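Local coordinates for glucanase (Clostridium thermocellum, PDB 5GXX), which probably hydrolyses internal beta-1,4 linkages of cellulose as a family 9 endoglucanase of the cellulosome, with a cellulose-binding module joined to its catalytic module, at residues A[448-453]-A[464-469]; A[530-535]-A[550-555]. The protein carries 1 engineered substitution. One frame throughout, in Å; residues are numbered along the deposited sequence.

Contact 1: residues A[448-453]-A[464-469]; sequences FVEAAI and KALLNN
Asn-468 lays its side chain flat over the ring of Phe-448, its cross-strand partner in an antiparallel hairpin. The amide and ring planes are only 11° apart, and CB of Asn-468 sits 3.8 Å from the centroid of the Phe-448 ring in a CH-pi contact. Phe-448 carries CG between the backbone N and the carbonyl carbon (chi1 56°), a torsion that stands the ring up from the sheet with one face turned to Asn-468. In the plane of the ring, CG of Glu-450 lies at its edge.

The carboxylate of Glu-450 stands almost perpendicular to the amide. ND2 of Asn-468 reaches OE1 of Glu-450 at 3.0 Å, from above the carboxylate plane, and also donates to O of Leu-466 on its own strand at 3.0 Å. That carbonyl already accepts from N of Glu-450, so it is gripped twice. Arg-470 probably steadies the pair from beyond the strand end: its NE binds OD1 of Asn-468 and its NH2 forms a salt bridge with OE2 of Glu-450.

Beneath this polar layer the backbone ladder alternates hydrogen-bonded and non-hydrogen-bonded pairs, with N of Asn-468 2.8 Å from O of Phe-448 and N of Leu-466 2.8 Å from O of Glu-450; the return bond from N of Phe-448 to O of Asn-468 is weak. Val-449, Ala-451, Ala-465 and Leu-467 occupy the opposite, buried face, where CG2 of Val-449 meets CD1 of Leu-467 at 4.0 Å. Within the cellulose-binding module the hairpin forms part of one antiparallel sheet, between strands 581-583 and 549-557, and its apolar face packs on Leu-481 and Tyr-483 of strand 481-488.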
loop_
_atom_site.group_PDB
_atom_site.type_symbol
_atom_site.label_atom_id
_atom_site.label_comp_id
_atom_site.label_asym_id
_atom_site.label_seq_id
_atom_site.Cartn_x
_atom_site.Cartn_y
_atom_site.Cartn_z
ATOM N N PHE A 448 3.035 -25.669 -3.312
ATOM C CA PHE A 448 1.628 -25.983 -3.521
ATOM C C PHE A 448 0.869 -24.720 -3.904
ATOM O O PHE A 448 1.318 -23.615 -3.606
ATOM C CB PHE A 448 1.027 -26.600 -2.250
ATOM C CG PHE A 448 1.177 -25.744 -1.032
ATOM C CD1 PHE A 448 0.186 -24.833 -0.684
ATOM C CD2 PHE A 448 2.285 -25.886 -0.206
ATOM C CE1 PHE A 448 0.315 -24.040 0.446
ATOM C CE2 PHE A 448 2.418 -25.102 0.922
ATOM C CZ PHE A 448 1.426 -24.181 1.254
ATOM N N VAL A 449 -0.282 -24.899 -4.538
ATOM C CA VAL A 449 -1.204 -23.786 -4.769
ATOM C C VAL A 449 -2.288 -23.687 -3.694
ATOM O O VAL A 449 -2.869 -24.702 -3.291
ATOM C CB VAL A 449 -1.885 -23.942 -6.132
ATOM C CG1 VAL A 449 -2.963 -22.881 -6.315
ATOM C CG2 VAL A 449 -0.847 -23.884 -7.230
ATOM N N GLU A 450 -2.559 -22.457 -3.266
ATOM C CA GLU A 450 -3.773 -22.131 -2.543
ATOM C C GLU A 450 -4.665 -21.409 -3.549
ATOM O O GLU A 450 -4.198 -20.504 -4.236
ATOM C CB GLU A 450 -3.489 -21.188 -1.378
ATOM C CG GLU A 450 -2.508 -21.738 -0.342
ATOM C CD GLU A 450 -2.111 -20.694 0.685
ATOM O OE1 GLU A 450 -1.453 -19.694 0.314
ATOM O OE2 GLU A 450 -2.457 -20.886 1.873
ATOM N N ALA A 451 -5.933 -21.803 -3.632
ATOM C CA ALA A 451 -6.846 -21.200 -4.607
ATOM C C ALA A 451 -8.219 -20.919 -4.022
ATOM O O ALA A 451 -8.593 -21.487 -3.003
ATOM C CB ALA A 451 -6.968 -22.088 -5.837
ATOM N N ALA A 452 -8.946 -20.003 -4.659
ATOM C CA ALA A 452 -10.306 -19.652 -4.285
ATOM C C ALA A 452 -11.038 -19.252 -5.556
ATOM O O ALA A 452 -10.438 -18.792 -6.538
ATOM C CB ALA A 452 -10.332 -18.511 -3.273
ATOM N N ILE A 453 -12.350 -19.465 -5.530
ATOM C CA ILE A 453 -13.215 -18.900 -6.558
ATOM C C ILE A 453 -13.276 -17.400 -6.295
ATOM O O ILE A 453 -13.769 -16.953 -5.252
ATOM C CB ILE A 453 -14.614 -19.522 -6.526
ATOM C CG1 ILE A 453 -14.513 -21.025 -6.774
ATOM C CG2 ILE A 453 -15.504 -18.842 -7.564
ATOM C CD1 ILE A 453 -15.663 -21.823 -6.181
ATOM N N LYS A 464 -8.525 -16.971 -7.998
ATOM C CA LYS A 464 -7.372 -16.376 -7.334
ATOM C C LYS A 464 -6.464 -17.535 -6.918
ATOM O O LYS A 464 -6.892 -18.451 -6.206
ATOM C CB LYS A 464 -7.800 -15.529 -6.129
ATOM C CG LYS A 464 -6.649 -15.008 -5.299
ATOM C CD LYS A 464 -7.184 -14.303 -4.070
ATOM C CE LYS A 464 -6.088 -13.888 -3.107
ATOM N NZ LYS A 464 -6.646 -13.035 -2.017
ATOM N N ALA A 465 -5.214 -17.490 -7.373
ATOM C CA ALA A 465 -4.280 -18.583 -7.081
ATOM C C ALA A 465 -2.940 -18.072 -6.549
ATOM O O ALA A 465 -2.342 -17.160 -7.110
ATOM C CB ALA A 465 -4.076 -19.422 -8.330
ATOM N N LEU A 466 -2.483 -18.693 -5.463
ATOM C CA LEU A 466 -1.215 -18.337 -4.840
ATOM C C LEU A 466 -0.289 -19.540 -4.931
ATOM O O LEU A 466 -0.544 -20.562 -4.300
ATOM C CB LEU A 466 -1.437 -17.990 -3.365
ATOM C CG LEU A 466 -1.658 -16.502 -3.079
ATOM C CD1 LEU A 466 -2.960 -15.974 -3.686
ATOM C CD2 LEU A 466 -1.637 -16.314 -1.555
ATOM N N LEU A 467 0.762 -19.419 -5.736
ATOM C CA LEU A 467 1.768 -20.489 -5.817
ATOM C C LEU A 467 2.783 -20.263 -4.696
ATOM O O LEU A 467 3.475 -19.240 -4.659
ATOM C CB LEU A 467 2.452 -20.506 -7.182
ATOM C CG LEU A 467 3.555 -21.573 -7.317
ATOM C CD1 LEU A 467 3.040 -22.993 -7.090
ATOM C CD2 LEU A 467 4.258 -21.466 -8.665
ATOM N N ASN A 468 2.838 -21.225 -3.781
ATOM C CA ASN A 468 3.598 -21.137 -2.533
ATOM C C ASN A 468 4.961 -21.836 -2.596
ATOM O O ASN A 468 5.069 -22.953 -3.090
ATOM C CB ASN A 468 2.813 -21.788 -1.384
ATOM C CG ASN A 468 1.718 -20.902 -0.824
ATOM O OD1 ASN A 468 1.803 -20.443 0.315
ATOM N ND2 ASN A 468 0.650 -20.703 -1.593
ATOM N N ASN A 469 5.975 -21.182 -2.039
ATOM C CA ASN A 469 7.219 -21.844 -1.631
ATOM C C ASN A 469 7.418 -21.698 -0.129
ATOM O O ASN A 469 7.933 -20.679 0.348
ATOM C CB ASN A 469 8.425 -21.252 -2.370
ATOM C CG ASN A 469 9.750 -21.911 -1.981
ATOM O OD1 ASN A 469 9.801 -22.740 -1.070
ATOM N ND2 ASN A 469 10.831 -21.513 -2.642
#

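Contact 2: residues A[530-535]-A[550-555]; sequences IKISYI and AELQFR
The ring of Tyr-534 reaches across to strand 549-557 with CB of Ala-550 against its CE1 and CZ, both 3.7 Å away, and two waters lie in the ring plane at its hydroxyl edge. The second flat group, the ring of Phe-554, presents CD1 and CE1 to CD1 of Ile-530, with 3.8 Å separating the two CD1 atoms. CD1 of Ile-532 comes up to CE2 of the same Phe-554 ring more loosely. These contacts fill the interior of a beta sandwich, the fold of cellulose-binding modules of this kind, at a point where strands 527-534 and 549-557 belong to different sheets.

The axes of the two strand segments remain 10.4 Å apart, a separation bridged by side chains rather than by direct backbone pairing. Alternate residues supply them: Ile-530, Ile-532 and Tyr-534 from one sheet face Ala-550, Leu-552 and Phe-554 from the other. In the middle of the row, CG2 of Ile-532 touches CD2 of Leu-552 at 3.7 Å. CG of Leu-552 is anti to the backbone N (chi1 -178°), which extends its branch toward the isoleucine, whose CG1 meets the same methyl. Val-515 and Tyr-483 continue the apolar layer around Ile-532, and Met-513 closes on both Tyr-534 and Ala-550.

The hydroxyl of Tyr-534 brings a polar group to this row of side chains. It also rests on CB of Leu-552, but its hydrogen bonds to the opposite strand run through water. One water joins OH of Tyr-534 to the carbonyl of Ala-550; the other lies 2.6 Å from OH of Tyr-534 and donates to O of Glu-551 at 2.7 Å.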
loop_
_atom_site.group_PDB
_atom_site.type_symbol
_atom_site.label_atom_id
_atom_site.label_comp_id
_atom_site.label_asym_id
_atom_site.label_seq_id
_atom_site.Cartn_x
_atom_site.Cartn_y
_atom_site.Cartn_z
ATOM N N ILE A 530 -4.872 -25.001 -18.723
ATOM C CA ILE A 530 -3.881 -23.947 -18.897
ATOM C C ILE A 530 -2.782 -24.212 -17.882
ATOM O O ILE A 530 -3.029 -24.773 -16.802
ATOM C CB ILE A 530 -4.455 -22.513 -18.752
ATOM C CG1 ILE A 530 -5.091 -22.289 -17.374
ATOM C CG2 ILE A 530 -5.420 -22.236 -19.902
ATOM C CD1 ILE A 530 -5.485 -20.831 -17.072
ATOM N N LYS A 531 -1.571 -23.859 -18.286
ATOM C CA LYS A 531 -0.424 -23.913 -17.400
ATOM C C LYS A 531 -0.037 -22.468 -17.119
ATOM O O LYS A 531 0.088 -21.665 -18.046
ATOM C CB LYS A 531 0.755 -24.616 -18.073
ATOM C CG LYS A 531 2.017 -24.592 -17.210
ATOM C CD LYS A 531 3.158 -25.364 -17.861
ATOM C CE LYS A 531 2.976 -26.875 -17.758
ATOM N NZ LYS A 531 2.797 -27.338 -16.347
ATOM N N ILE A 532 0.188 -22.182 -15.840
ATOM C CA ILE A 532 0.694 -20.898 -15.357
ATOM C C ILE A 532 2.159 -21.144 -15.009
ATOM O O ILE A 532 2.442 -21.979 -14.150
ATOM C CB ILE A 532 -0.087 -20.439 -14.092
ATOM C CG1 ILE A 532 -1.562 -20.073 -14.367
ATOM C CG2 ILE A 532 0.572 -19.230 -13.466
ATOM C CD1 ILE A 532 -2.444 -21.195 -14.885
ATOM N N SER A 533 3.079 -20.463 -15.693
ATOM C CA SER A 533 4.521 -20.652 -15.501
ATOM C C SER A 533 5.192 -19.389 -14.973
ATOM O O SER A 533 4.986 -18.304 -15.526
ATOM C CB SER A 533 5.197 -21.029 -16.830
ATOM O OG SER A 533 4.690 -22.264 -17.313
ATOM N N TYR A 534 6.016 -19.511 -13.936
ATOM C CA TYR A 534 6.813 -18.389 -13.446
ATOM C C TYR A 534 8.209 -18.595 -13.978
ATOM O O TYR A 534 8.849 -19.613 -13.689
ATOM C CB TYR A 534 6.808 -18.296 -11.922
ATOM C CG TYR A 534 5.467 -17.790 -11.460
ATOM C CD1 TYR A 534 5.206 -16.423 -11.413
ATOM C CD2 TYR A 534 4.445 -18.674 -11.132
ATOM C CE1 TYR A 534 3.960 -15.952 -11.016
ATOM C CE2 TYR A 534 3.192 -18.217 -10.734
ATOM C CZ TYR A 534 2.956 -16.853 -10.689
ATOM O OH TYR A 534 1.723 -16.392 -10.284
ATOM N N ILE A 535 8.645 -17.647 -14.794
ATOM C CA ILE A 535 9.865 -17.806 -15.572
ATOM C C ILE A 535 11.077 -17.807 -14.646
ATOM O O ILE A 535 12.003 -18.608 -14.825
ATOM C CB ILE A 535 9.989 -16.700 -16.636
ATOM C CG1 ILE A 535 8.865 -16.780 -17.685
ATOM C CG2 ILE A 535 11.379 -16.706 -17.265
ATOM C CD1 ILE A 535 8.635 -18.129 -18.336
ATOM N N ALA A 550 3.305 -16.304 -5.025
ATOM C CA ALA A 550 2.905 -15.375 -6.076
ATOM C C ALA A 550 1.411 -15.483 -6.388
ATOM O O ALA A 550 0.901 -16.589 -6.632
ATOM C CB ALA A 550 3.745 -15.629 -7.315
ATOM N N GLU A 551 0.717 -14.342 -6.354
ATOM C CA GLU A 551 -0.719 -14.268 -6.604
ATOM C C GLU A 551 -1.017 -13.927 -8.055
ATOM O O GLU A 551 -0.424 -13.003 -8.617
ATOM C CB GLU A 551 -1.395 -13.261 -5.672
ATOM C CG GLU A 551 -2.892 -13.115 -5.933
ATOM C CD GLU A 551 -3.602 -12.231 -4.920
ATOM O OE1 GLU A 551 -3.061 -11.985 -3.821
ATOM O OE2 GLU A 551 -4.725 -11.779 -5.227
ATOM N N LEU A 552 -1.909 -14.716 -8.646
ATOM C CA LEU A 552 -2.471 -14.432 -9.966
ATOM C C LEU A 552 -3.992 -14.578 -9.883
ATOM O O LEU A 552 -4.498 -15.492 -9.218
ATOM C CB LEU A 552 -1.911 -15.445 -10.975
ATOM C CG LEU A 552 -2.349 -15.287 -12.438
ATOM C CD1 LEU A 552 -1.820 -14.015 -13.045
ATOM C CD2 LEU A 552 -1.845 -16.477 -13.251
ATOM N N GLN A 553 -4.722 -13.686 -10.553
ATOM C CA GLN A 553 -6.166 -13.844 -10.721
ATOM C C GLN A 553 -6.382 -14.023 -12.207
ATOM O O GLN A 553 -6.050 -13.145 -13.003
ATOM C CB GLN A 553 -6.950 -12.640 -10.185
ATOM C CG GLN A 553 -6.939 -12.556 -8.659
ATOM C CD GLN A 553 -7.354 -11.206 -8.123
ATOM O OE1 GLN A 553 -8.187 -10.518 -8.713
ATOM N NE2 GLN A 553 -6.789 -10.830 -6.978
ATOM N N PHE A 554 -6.900 -15.183 -12.590
ATOM C CA PHE A 554 -7.156 -15.432 -14.002
ATOM C C PHE A 554 -8.613 -15.791 -14.213
ATOM O O PHE A 554 -9.265 -16.348 -13.326
ATOM C CB PHE A 554 -6.205 -16.491 -14.573
ATOM C CG PHE A 554 -6.275 -17.835 -13.893
ATOM C CD1 PHE A 554 -7.169 -18.801 -14.323
ATOM C CD2 PHE A 554 -5.410 -18.148 -12.851
ATOM C CE1 PHE A 554 -7.214 -20.053 -13.729
ATOM C CE2 PHE A 554 -5.452 -19.393 -12.236
ATOM C CZ PHE A 554 -6.351 -20.353 -12.672
ATOM N N ARG A 555 -9.107 -15.419 -15.388
ATOM C CA ARG A 555 -10.484 -15.691 -15.773
ATOM C C ARG A 555 -10.493 -16.527 -17.048
ATOM O O ARG A 555 -9.742 -16.240 -17.990
ATOM C CB ARG A 555 -11.210 -14.360 -16.002
ATOM C CG ARG A 555 -12.684 -14.490 -16.367
ATOM C CD ARG A 555 -13.342 -13.133 -16.661
ATOM N NE ARG A 555 -13.349 -12.289 -15.471
ATOM C CZ ARG A 555 -14.094 -11.195 -15.322
ATOM N NH1 ARG A 555 -14.918 -10.810 -16.282
ATOM N NH2 ARG A 555 -14.025 -10.501 -14.192
HETATM O O HOH W 1 -0.250 -17.929 -9.069
HETATM O O HOH W 2 1.583 -13.821 -10.183
#

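Overall arrangement
The two contacts lie about 9 Å apart, centre to centre, in the cellulose-binding module and share one sheet. Contact 1 pairs strands within that sheet, whereas contact 2 joins it to the facing one. Strands 460-469 and 549-557 are neighbours, connected by probable hydrogen bonds from N of Ala-465 to O of Leu-552 (2.8 Å) and from N of Ala-550 to O of Leu-467 (3.0 Å). Leu-467 also touches Tyr-534, linking the buried face of the hairpin to the interior layer. A bound calcium ion lies about 13 Å from the side chain of Ile-530, and neither contact contributes a residue to the calcium sites.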